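Local coordinates for nucleosome assembly protein 1, putative (Plasmodium falciparum, PDB 3FS3) that probably acts as a histone chaperone of the nucleosome assembly protein family, binding histones and chromatin, at residues I106-R120 / I129-I143. Sequence-based numbering, arbitrary orientation.
Sequences IGTPNLPEFWLRALR and IEDHDEEILVYLNDI
Trp115 lays its indole along the start of strand 140-147, one face over the backbone N of Ile143 and the opposite face against Phe114. With CG beside its own backbone N (chi1 -63°), the ring edge reaches the strand, where NE1 makes a weak hydrogen bond to Asn141 O (3.0 Å). CE3 packs on Ile143 CD1 at 3.8 Å, and Trp115 CB meets Leu140 CD2. The side-chain amide of Asn141 makes the firmer bond: OD1 accepts the backbone N-H of Thr108 in its carbonyl plane at 2.7 Å. Gly107 passes so near the turn Leu137-Leu140 that its CA lies 3.4 Å from Leu140 O, in a CA-H...O contact.

Helices 114-120 and 131-137 run roughly antiparallel, at 143°. Between them Leu116 CD1 touches Leu137 CD1 at 3.7 Å, the two side chains crossing at about a right angle. Leu119 CB rests on CD1 of Ile129, in the loop before helix 131-137. At the far end Arg120, bent at chi2 (-62°), swings its guanidinium over Ile129 CG2. Its NE gives a salt-bridging hydrogen bond to Glu134 OE2 (2.8 Å); OE2 lies in the guanidinium plane, whereas NE meets it from above the carboxylate plane. Waters bridge the segments, one linking Leu116 N to Leu137 O.

Beyond the pair, Phe114 and Trp115 pack on Ala285 of helix 260-289, and Phe114 also meets Leu58 of the second subunit. Helix 131-137 turns into strand 140-147, outermost in this chain's four-stranded antiparallel sheet, and helix 114-120 packs against both, an arrangement belonging to the globular alpha/beta part of the NAP fold, beside its long helix 49-99.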
ATOM      1  N   ILE A 106      -7.295  -5.698 -36.957  1.00 35.23           N
ATOM      2  CA  ILE A 106      -8.146  -5.912 -35.796  1.00 32.59           C
ATOM      3  C   ILE A 106      -7.292  -6.275 -34.588  1.00 29.32           C
ATOM      4  O   ILE A 106      -6.225  -6.873 -34.727  1.00 25.53           O
ATOM      5  CB  ILE A 106      -9.215  -7.006 -36.066  1.00 36.01           C
ATOM      6  CG1 ILE A 106     -10.290  -6.949 -34.979  1.00 39.32           C
ATOM      7  CG2 ILE A 106      -8.582  -8.378 -36.131  1.00 34.30           C
ATOM      8  CD1 ILE A 106     -11.087  -5.630 -34.961  1.00 37.84           C
ATOM      9  N   GLY A 107      -7.748  -5.883 -33.403  1.00 28.30           N
ATOM     10  CA  GLY A 107      -6.992  -6.164 -32.194  1.00 23.44           C
ATOM     11  C   GLY A 107      -6.987  -7.637 -31.860  1.00 21.93           C
ATOM     12  O   GLY A 107      -7.995  -8.301 -32.052  1.00 25.71           O
ATOM     13  N   THR A 108      -5.856  -8.150 -31.380  1.00 19.72           N
ATOM     14  CA  THR A 108      -5.736  -9.558 -30.995  1.00 20.98           C
ATOM     15  C   THR A 108      -6.597 -10.475 -31.877  1.00 24.12           C
ATOM     16  O   THR A 108      -7.527 -11.112 -31.397  1.00 26.07           O
ATOM     17  CB  THR A 108      -6.154  -9.743 -29.513  1.00 19.31           C
ATOM     18  OG1 THR A 108      -7.535  -9.392 -29.352  1.00 20.31           O
ATOM     19  CG2 THR A 108      -5.319  -8.842 -28.606  1.00 19.59           C
ATOM     20  N   PRO A 109      -6.283 -10.562 -33.181  1.00 24.81           N
ATOM     21  CA  PRO A 109      -7.058 -11.407 -34.093  1.00 25.14           C
ATOM     22  C   PRO A 109      -7.174 -12.885 -33.739  1.00 27.50           C
ATOM     23  O   PRO A 109      -8.137 -13.535 -34.142  1.00 31.53           O
ATOM     24  CB  PRO A 109      -6.380 -11.177 -35.445  1.00 23.58           C
ATOM     25  CG  PRO A 109      -4.951 -10.907 -35.058  1.00 28.69           C
ATOM     26  CD  PRO A 109      -5.099 -10.000 -33.859  1.00 22.44           C
ATOM     27  N   ASN A 110      -6.224 -13.432 -32.991  1.00 25.64           N
ATOM     28  CA  ASN A 110      -6.332 -14.846 -32.645  1.00 25.88           C
ATOM     29  C   ASN A 110      -7.277 -15.083 -31.470  1.00 28.64           C
ATOM     30  O   ASN A 110      -7.550 -16.228 -31.111  1.00 30.23           O
ATOM     31  CB  ASN A 110      -4.954 -15.440 -32.363  1.00 25.57           C
ATOM     32  CG  ASN A 110      -4.009 -15.287 -33.543  1.00 29.39           C
ATOM     33  OD1 ASN A 110      -4.387 -15.527 -34.689  1.00 32.03           O
ATOM     34  ND2 ASN A 110      -2.773 -14.893 -33.267  1.00 29.03           N
ATOM     35  N   LEU A 111      -7.769 -13.997 -30.872  1.00 27.39           N
ATOM     36  CA  LEU A 111      -8.727 -14.071 -29.763  1.00 25.66           C
ATOM     37  C   LEU A 111      -9.416 -12.710 -29.658  1.00 28.41           C
ATOM     38  O   LEU A 111      -9.079 -11.872 -28.807  1.00 25.65           O
ATOM     39  CB  LEU A 111      -8.037 -14.423 -28.442  1.00 23.60           C
ATOM     40  CG  LEU A 111      -8.996 -14.842 -27.323  1.00 24.69           C
ATOM     41  CD1 LEU A 111      -9.805 -16.050 -27.782  1.00 27.31           C
ATOM     42  CD2 LEU A 111      -8.218 -15.184 -26.056  1.00 24.88           C
ATOM     43  N   PRO A 112     -10.400 -12.480 -30.541  1.00 27.90           N
ATOM     44  CA  PRO A 112     -11.203 -11.263 -30.659  1.00 26.06           C
ATOM     45  C   PRO A 112     -11.652 -10.614 -29.359  1.00 26.36           C
ATOM     46  O   PRO A 112     -12.183 -11.282 -28.474  1.00 25.31           O
ATOM     47  CB  PRO A 112     -12.383 -11.720 -31.521  1.00 26.67           C
ATOM     48  CG  PRO A 112     -11.752 -12.691 -32.442  1.00 28.25           C
ATOM     49  CD  PRO A 112     -10.887 -13.507 -31.483  1.00 29.79           C
ATOM     50  N   GLU A 113     -11.433  -9.302 -29.262  1.00 23.84           N
ATOM     51  CA  GLU A 113     -11.846  -8.510 -28.102  1.00 26.59           C
ATOM     52  C   GLU A 113     -11.210  -8.879 -26.770  1.00 26.09           C
ATOM     53  O   GLU A 113     -11.727  -8.507 -25.710  1.00 26.38           O
ATOM     54  CB  GLU A 113     -13.375  -8.564 -27.955  1.00 21.96           C
ATOM     55  CG  GLU A 113     -14.103  -8.535 -29.279  1.00 29.86           C
ATOM     56  CD  GLU A 113     -15.589  -8.257 -29.140  1.00 38.01           C
ATOM     57  OE1 GLU A 113     -16.179  -8.600 -28.088  1.00 37.26           O
ATOM     58  OE2 GLU A 113     -16.170  -7.703 -30.098  1.00 40.89           O
ATOM     59  N   PHE A 114     -10.079  -9.578 -26.817  1.00 26.47           N
ATOM     60  CA  PHE A 114      -9.404  -9.996 -25.595  1.00 22.28           C
ATOM     61  C   PHE A 114      -9.240  -8.935 -24.518  1.00 22.03           C
ATOM     62  O   PHE A 114      -9.663  -9.134 -23.386  1.00 24.11           O
ATOM     63  CB  PHE A 114      -8.014 -10.561 -25.895  1.00 26.33           C
ATOM     64  CG  PHE A 114      -7.262 -10.967 -24.654  1.00 21.20           C
ATOM     65  CD1 PHE A 114      -7.594 -12.142 -23.977  1.00 18.46           C
ATOM     66  CD2 PHE A 114      -6.271 -10.147 -24.133  1.00 17.01           C
ATOM     67  CE1 PHE A 114      -6.945 -12.493 -22.793  1.00 16.91           C
ATOM     68  CE2 PHE A 114      -5.613 -10.482 -22.954  1.00 19.84           C
ATOM     69  CZ  PHE A 114      -5.953 -11.668 -22.276  1.00 19.37           C
ATOM     70  N   TRP A 115      -8.603  -7.819 -24.853  1.00 21.94           N
ATOM     71  CA  TRP A 115      -8.374  -6.780 -23.855  1.00 24.20           C
ATOM     72  C   TRP A 115      -9.650  -6.051 -23.440  1.00 24.22           C
ATOM     73  O   TRP A 115      -9.830  -5.735 -22.262  1.00 23.27           O
ATOM     74  CB  TRP A 115      -7.318  -5.778 -24.343  1.00 18.82           C
ATOM     75  CG  TRP A 115      -5.984  -6.402 -24.552  1.00 20.28           C
ATOM     76  CD1 TRP A 115      -5.420  -6.752 -25.747  1.00 20.33           C
ATOM     77  CD2 TRP A 115      -5.056  -6.809 -23.538  1.00 20.42           C
ATOM     78  NE1 TRP A 115      -4.202  -7.352 -25.538  1.00 20.80           N
ATOM     79  CE2 TRP A 115      -3.954  -7.403 -24.194  1.00 15.41           C
ATOM     80  CE3 TRP A 115      -5.050  -6.729 -22.138  1.00 19.30           C
ATOM     81  CZ2 TRP A 115      -2.852  -7.914 -23.499  1.00 17.16           C
ATOM     82  CZ3 TRP A 115      -3.956  -7.234 -21.447  1.00 18.52           C
ATOM     83  CH2 TRP A 115      -2.868  -7.821 -22.131  1.00 20.84           C
ATOM     84  N   LEU A 116     -10.538  -5.787 -24.394  1.00 26.65           N
ATOM     85  CA  LEU A 116     -11.781  -5.115 -24.046  1.00 22.60           C
ATOM     86  C   LEU A 116     -12.498  -5.920 -22.979  1.00 25.17           C
ATOM     87  O   LEU A 116     -12.939  -5.363 -21.973  1.00 25.10           O
ATOM     88  CB  LEU A 116     -12.703  -4.969 -25.252  1.00 17.31           C
ATOM     89  CG  LEU A 116     -14.127  -4.527 -24.859  1.00 20.60           C
ATOM     90  CD1 LEU A 116     -14.063  -3.213 -24.080  1.00 22.60           C
ATOM     91  CD2 LEU A 116     -14.999  -4.369 -26.104  1.00 19.43           C
ATOM     92  N   ARG A 117     -12.605  -7.229 -23.188  1.00 24.49           N
ATOM     93  CA  ARG A 117     -13.301  -8.073 -22.228  1.00 26.58           C
ATOM     94  C   ARG A 117     -12.577  -8.184 -20.900  1.00 28.63           C
ATOM     95  O   ARG A 117     -13.209  -8.184 -19.848  1.00 32.93           O
ATOM     96  CB  ARG A 117     -13.569  -9.450 -22.827  1.00 28.34           C
ATOM     97  CG  ARG A 117     -14.618  -9.381 -23.920  1.00 37.14           C
ATOM     98  CD  ARG A 117     -14.990 -10.734 -24.491  1.00 41.15           C
ATOM     99  NE  ARG A 117     -15.867 -10.580 -25.651  1.00 47.89           N
ATOM    100  CZ  ARG A 117     -16.163 -11.553 -26.507  1.00 48.44           C
ATOM    101  NH1 ARG A 117     -15.653 -12.769 -26.341  1.00 47.94           N
ATOM    102  NH2 ARG A 117     -16.962 -11.308 -27.538  1.00 45.25           N
ATOM    103  N   ALA A 118     -11.252  -8.266 -20.935  1.00 28.85           N
ATOM    104  CA  ALA A 118     -10.497  -8.333 -19.693  1.00 28.20           C
ATOM    105  C   ALA A 118     -10.767  -7.039 -18.920  1.00 29.79           C
ATOM    106  O   ALA A 118     -11.075  -7.072 -17.729  1.00 31.02           O
ATOM    107  CB  ALA A 118      -8.997  -8.480 -19.984  1.00 27.80           C
ATOM    108  N   LEU A 119     -10.656  -5.900 -19.604  1.00 29.00           N
ATOM    109  CA  LEU A 119     -10.903  -4.600 -18.973  1.00 29.62           C
ATOM    110  C   LEU A 119     -12.341  -4.492 -18.450  1.00 29.56           C
ATOM    111  O   LEU A 119     -12.573  -3.987 -17.352  1.00 29.27           O
ATOM    112  CB  LEU A 119     -10.642  -3.465 -19.967  1.00 26.11           C
ATOM    113  CG  LEU A 119      -9.209  -3.232 -20.449  1.00 26.91           C
ATOM    114  CD1 LEU A 119      -9.213  -2.255 -21.614  1.00 21.45           C
ATOM    115  CD2 LEU A 119      -8.361  -2.699 -19.309  1.00 23.35           C
ATOM    116  N   ARG A 120     -13.299  -4.968 -19.239  1.00 29.25           N
ATOM    117  CA  ARG A 120     -14.708  -4.934 -18.850  1.00 32.66           C
ATOM    118  C   ARG A 120     -14.958  -5.723 -17.571  1.00 32.16           C
ATOM    119  O   ARG A 120     -15.706  -5.275 -16.704  1.00 34.49           O
ATOM    120  CB  ARG A 120     -15.595  -5.508 -19.963  1.00 36.96           C
ATOM    121  CG  ARG A 120     -16.128  -4.482 -20.953  1.00 37.07           C
ATOM    122  CD  ARG A 120     -17.011  -3.469 -20.245  1.00 43.48           C
ATOM    123  NE  ARG A 120     -17.732  -2.607 -21.179  1.00 45.69           N
ATOM    124  CZ  ARG A 120     -18.302  -1.457 -20.832  1.00 46.18           C
ATOM    125  NH1 ARG A 120     -18.226  -1.043 -19.575  1.00 43.01           N
ATOM    126  NH2 ARG A 120     -18.939  -0.721 -21.738  1.00 42.14           N
ATOM    127  N   ILE A 129     -15.244   2.846 -18.874  1.00 33.68           N
ATOM    128  CA  ILE A 129     -15.403   2.393 -20.254  1.00 29.75           C
ATOM    129  C   ILE A 129     -16.843   2.523 -20.692  1.00 32.63           C
ATOM    130  O   ILE A 129     -17.732   1.878 -20.124  1.00 30.68           O
ATOM    131  CB  ILE A 129     -15.000   0.913 -20.443  1.00 31.91           C
ATOM    132  CG1 ILE A 129     -13.529   0.711 -20.080  1.00 31.32           C
ATOM    133  CG2 ILE A 129     -15.236   0.489 -21.895  1.00 29.47           C
ATOM    134  CD1 ILE A 129     -13.081  -0.734 -20.174  1.00 35.01           C
ATOM    135  N   GLU A 130     -17.065   3.342 -21.717  1.00 32.77           N
ATOM    136  CA  GLU A 130     -18.407   3.557 -22.241  1.00 34.45           C
ATOM    137  C   GLU A 130     -18.677   2.702 -23.476  1.00 37.01           C
ATOM    138  O   GLU A 130     -17.763   2.177 -24.114  1.00 37.16           O
ATOM    139  CB  GLU A 130     -18.618   5.037 -22.596  1.00 31.11           C
ATOM    140  CG  GLU A 130     -18.397   6.012 -21.448  1.00 34.15           C
ATOM    141  CD  GLU A 130     -19.131   5.600 -20.182  1.00 34.27           C
ATOM    142  OE1 GLU A 130     -20.282   5.112 -20.287  1.00 31.23           O
ATOM    143  OE2 GLU A 130     -18.559   5.775 -19.086  1.00 33.38           O
ATOM    144  N   ASP A 131     -19.951   2.584 -23.814  1.00 37.07           N
ATOM    145  CA  ASP A 131     -20.374   1.807 -24.960  1.00 40.44           C
ATOM    146  C   ASP A 131     -19.674   2.258 -26.248  1.00 39.30           C
ATOM    147  O   ASP A 131     -19.287   1.427 -27.071  1.00 35.34           O
ATOM    148  CB  ASP A 131     -21.896   1.914 -25.087  1.00 44.17           C
ATOM    149  CG  ASP A 131     -22.603   1.620 -23.766  1.00 48.87           C
ATOM    150  OD1 ASP A 131     -22.358   2.357 -22.783  1.00 50.46           O
ATOM    151  OD2 ASP A 131     -23.395   0.655 -23.706  1.00 50.76           O
ATOM    152  N   HIS A 132     -19.497   3.566 -26.419  1.00 36.98           N
ATOM    153  CA  HIS A 132     -18.828   4.061 -27.617  1.00 36.14           C
ATOM    154  C   HIS A 132     -17.331   3.772 -27.583  1.00 34.31           C
ATOM    155  O   HIS A 132     -16.681   3.743 -28.616  1.00 33.57           O
ATOM    156  CB  HIS A 132     -19.072   5.565 -27.813  1.00 36.40           C
ATOM    157  CG  HIS A 132     -18.988   6.375 -26.554  1.00 37.53           C
ATOM    158  ND1 HIS A 132     -19.996   6.399 -25.616  1.00 38.83           N
ATOM    159  CD2 HIS A 132     -18.036   7.226 -26.104  1.00 38.19           C
ATOM    160  CE1 HIS A 132     -19.673   7.234 -24.644  1.00 36.90           C
ATOM    161  NE2 HIS A 132     -18.488   7.750 -24.916  1.00 36.28           N
ATOM    162  N   ASP A 133     -16.779   3.549 -26.398  1.00 34.39           N
ATOM    163  CA  ASP A 133     -15.360   3.252 -26.309  1.00 33.36           C
ATOM    164  C   ASP A 133     -15.064   1.837 -26.801  1.00 33.86           C
ATOM    165  O   ASP A 133     -13.956   1.546 -27.247  1.00 33.45           O
ATOM    166  CB  ASP A 133     -14.864   3.376 -24.868  1.00 34.33           C
ATOM    167  CG  ASP A 133     -14.921   4.796 -24.344  1.00 35.37           C
ATOM    168  OD1 ASP A 133     -14.584   5.734 -25.105  1.00 27.23           O
ATOM    169  OD2 ASP A 133     -15.283   4.963 -23.160  1.00 34.55           O
ATOM    170  N   GLU A 134     -16.059   0.961 -26.729  1.00 30.53           N
ATOM    171  CA  GLU A 134     -15.871  -0.433 -27.122  1.00 31.81           C
ATOM    172  C   GLU A 134     -15.477  -0.682 -28.578  1.00 28.43           C
ATOM    173  O   GLU A 134     -14.680  -1.581 -28.861  1.00 24.31           O
ATOM    174  CB  GLU A 134     -17.124  -1.242 -26.751  1.00 33.92           C
ATOM    175  CG  GLU A 134     -17.466  -1.131 -25.262  1.00 40.87           C
ATOM    176  CD  GLU A 134     -18.592  -2.049 -24.830  1.00 47.04           C
ATOM    177  OE1 GLU A 134     -19.679  -1.988 -25.440  1.00 52.51           O
ATOM    178  OE2 GLU A 134     -18.394  -2.829 -23.876  1.00 50.99           O
ATOM    179  N   GLU A 135     -16.015   0.103 -29.502  1.00 26.52           N
ATOM    180  CA  GLU A 135     -15.670  -0.097 -30.903  1.00 30.80           C
ATOM    181  C   GLU A 135     -14.217   0.276 -31.151  1.00 27.19           C
ATOM    182  O   GLU A 135     -13.618  -0.155 -32.132  1.00 27.81           O
ATOM    183  CB  GLU A 135     -16.604   0.697 -31.831  1.00 35.18           C
ATOM    184  CG  GLU A 135     -16.678   2.189 -31.593  1.00 44.92           C
ATOM    185  CD  GLU A 135     -17.806   2.833 -32.390  1.00 53.74           C
ATOM    186  OE1 GLU A 135     -18.972   2.398 -32.233  1.00 59.26           O
ATOM    187  OE2 GLU A 135     -17.535   3.770 -33.172  1.00 53.84           O
ATOM    188  N   ILE A 136     -13.641   1.058 -30.245  1.00 23.03           N
ATOM    189  CA  ILE A 136     -12.245   1.445 -30.393  1.00 20.46           C
ATOM    190  C   ILE A 136     -11.335   0.422 -29.692  1.00 18.29           C
ATOM    191  O   ILE A 136     -10.306   0.003 -30.235  1.00 15.67           O
ATOM    192  CB  ILE A 136     -11.996   2.858 -29.810  1.00 19.76           C
ATOM    193  CG1 ILE A 136     -12.930   3.863 -30.489  1.00 23.67           C
ATOM    194  CG2 ILE A 136     -10.549   3.297 -30.063  1.00 20.70           C
ATOM    195  CD1 ILE A 136     -12.873   5.257 -29.882  1.00 20.44           C
ATOM    196  N   LEU A 137     -11.747  -0.010 -28.506  1.00 17.54           N
ATOM    197  CA  LEU A 137     -10.966  -0.948 -27.714  1.00 21.44           C
ATOM    198  C   LEU A 137     -10.796  -2.341 -28.337  1.00 23.53           C
ATOM    199  O   LEU A 137      -9.879  -3.079 -27.974  1.00 26.24           O
ATOM    200  CB  LEU A 137     -11.571  -1.044 -26.304  1.00 20.87           C
ATOM    201  CG  LEU A 137     -11.472   0.239 -25.466  1.00 21.27           C
ATOM    202  CD1 LEU A 137     -12.327   0.097 -24.206  1.00 20.53           C
ATOM    203  CD2 LEU A 137      -9.995   0.518 -25.097  1.00 18.12           C
ATOM    204  N   VAL A 138     -11.665  -2.699 -29.275  1.00 21.10           N
ATOM    205  CA  VAL A 138     -11.556  -3.989 -29.937  1.00 22.72           C
ATOM    206  C   VAL A 138     -10.304  -4.033 -30.825  1.00 24.11           C
ATOM    207  O   VAL A 138      -9.897  -5.100 -31.276  1.00 24.83           O
ATOM    208  CB  VAL A 138     -12.799  -4.298 -30.813  1.00 26.23           C
ATOM    209  CG1 VAL A 138     -14.054  -4.398 -29.933  1.00 27.25           C
ATOM    210  CG2 VAL A 138     -12.969  -3.226 -31.881  1.00 22.85           C
ATOM    211  N   TYR A 139      -9.703  -2.874 -31.078  1.00 20.43           N
ATOM    212  CA  TYR A 139      -8.492  -2.801 -31.896  1.00 22.04           C
ATOM    213  C   TYR A 139      -7.243  -2.925 -31.023  1.00 24.81           C
ATOM    214  O   TYR A 139      -6.121  -2.933 -31.522  1.00 25.37           O
ATOM    215  CB  TYR A 139      -8.451  -1.472 -32.656  1.00 16.82           C
ATOM    216  CG  TYR A 139      -9.415  -1.426 -33.820  1.00 20.36           C
ATOM    217  CD1 TYR A 139      -9.040  -1.912 -35.072  1.00 17.10           C
ATOM    218  CD2 TYR A 139     -10.722  -0.951 -33.660  1.00 21.04           C
ATOM    219  CE1 TYR A 139      -9.935  -1.934 -36.138  1.00 22.01           C
ATOM    220  CE2 TYR A 139     -11.634  -0.972 -34.725  1.00 21.17           C
ATOM    221  CZ  TYR A 139     -11.229  -1.470 -35.960  1.00 23.47           C
ATOM    222  OH  TYR A 139     -12.113  -1.550 -37.013  1.00 27.20           O
ATOM    223  N   LEU A 140      -7.446  -3.026 -29.714  1.00 22.54           N
ATOM    224  CA  LEU A 140      -6.339  -3.129 -28.773  1.00 25.80           C
ATOM    225  C   LEU A 140      -5.571  -4.450 -28.986  1.00 25.24           C
ATOM    226  O   LEU A 140      -6.168  -5.529 -28.992  1.00 25.01           O
ATOM    227  CB  LEU A 140      -6.902  -3.007 -27.344  1.00 25.28           C
ATOM    228  CG  LEU A 140      -6.043  -2.400 -26.229  1.00 29.34           C
ATOM    229  CD1 LEU A 140      -5.300  -1.172 -26.736  1.00 23.92           C
ATOM    230  CD2 LEU A 140      -6.926  -2.041 -25.039  1.00 18.33           C
ATOM    231  N   ASN A 141      -4.258  -4.351 -29.213  1.00 21.93           N
ATOM    232  CA  ASN A 141      -3.411  -5.530 -29.426  1.00 22.68           C
ATOM    233  C   ASN A 141      -2.647  -5.902 -28.171  1.00 24.12           C
ATOM    234  O   ASN A 141      -2.363  -7.075 -27.931  1.00 24.27           O
ATOM    235  CB  ASN A 141      -2.373  -5.296 -30.531  1.00 23.43           C
ATOM    236  CG  ASN A 141      -2.880  -5.671 -31.914  1.00 26.54           C
ATOM    237  OD1 ASN A 141      -3.904  -6.343 -32.057  1.00 28.80           O
ATOM    238  ND2 ASN A 141      -2.152  -5.252 -32.940  1.00 22.55           N
ATOM    239  N   ASP A 142      -2.300  -4.905 -27.366  1.00 23.33           N
ATOM    240  CA  ASP A 142      -1.528  -5.205 -26.178  1.00 23.37           C
ATOM    241  C   ASP A 142      -1.418  -4.017 -25.241  1.00 21.62           C
ATOM    242  O   ASP A 142      -1.472  -2.860 -25.669  1.00 21.44           O
ATOM    243  CB  ASP A 142      -0.134  -5.668 -26.615  1.00 19.74           C
ATOM    244  CG  ASP A 142       0.675  -6.287 -25.484  1.00 26.42           C
ATOM    245  OD1 ASP A 142       0.085  -6.912 -24.579  1.00 25.85           O
ATOM    246  OD2 ASP A 142       1.917  -6.165 -25.518  1.00 28.64           O
ATOM    247  N   ILE A 143      -1.286  -4.323 -23.957  1.00 23.42           N
ATOM    248  CA  ILE A 143      -1.118  -3.321 -22.912  1.00 21.01           C
ATOM    249  C   ILE A 143       0.124  -3.765 -22.160  1.00 24.57           C
ATOM    250  O   ILE A 143       0.215  -4.918 -21.731  1.00 22.90           O
ATOM    251  CB  ILE A 143      -2.299  -3.288 -21.922  1.00 22.27           C
ATOM    252  CG1 ILE A 143      -3.607  -3.025 -22.664  1.00 17.73           C
ATOM    253  CG2 ILE A 143      -2.073  -2.178 -20.892  1.00 15.70           C
ATOM    254  CD1 ILE A 143      -4.810  -2.921 -21.732  1.00 18.29           C
TER
HETATM  255  O   HOH W   1      -3.400  -6.621 -35.432  1.00 28.69           O
HETATM  256  O   HOH W   2     -10.577  -7.467 -31.394  1.00 22.78           O
HETATM  257  O   HOH W   3      -8.119  -7.211 -28.045  1.00 19.11           O
HETATM  258  O   HOH W   4     -10.286  -5.729 -27.285  1.00 15.72           O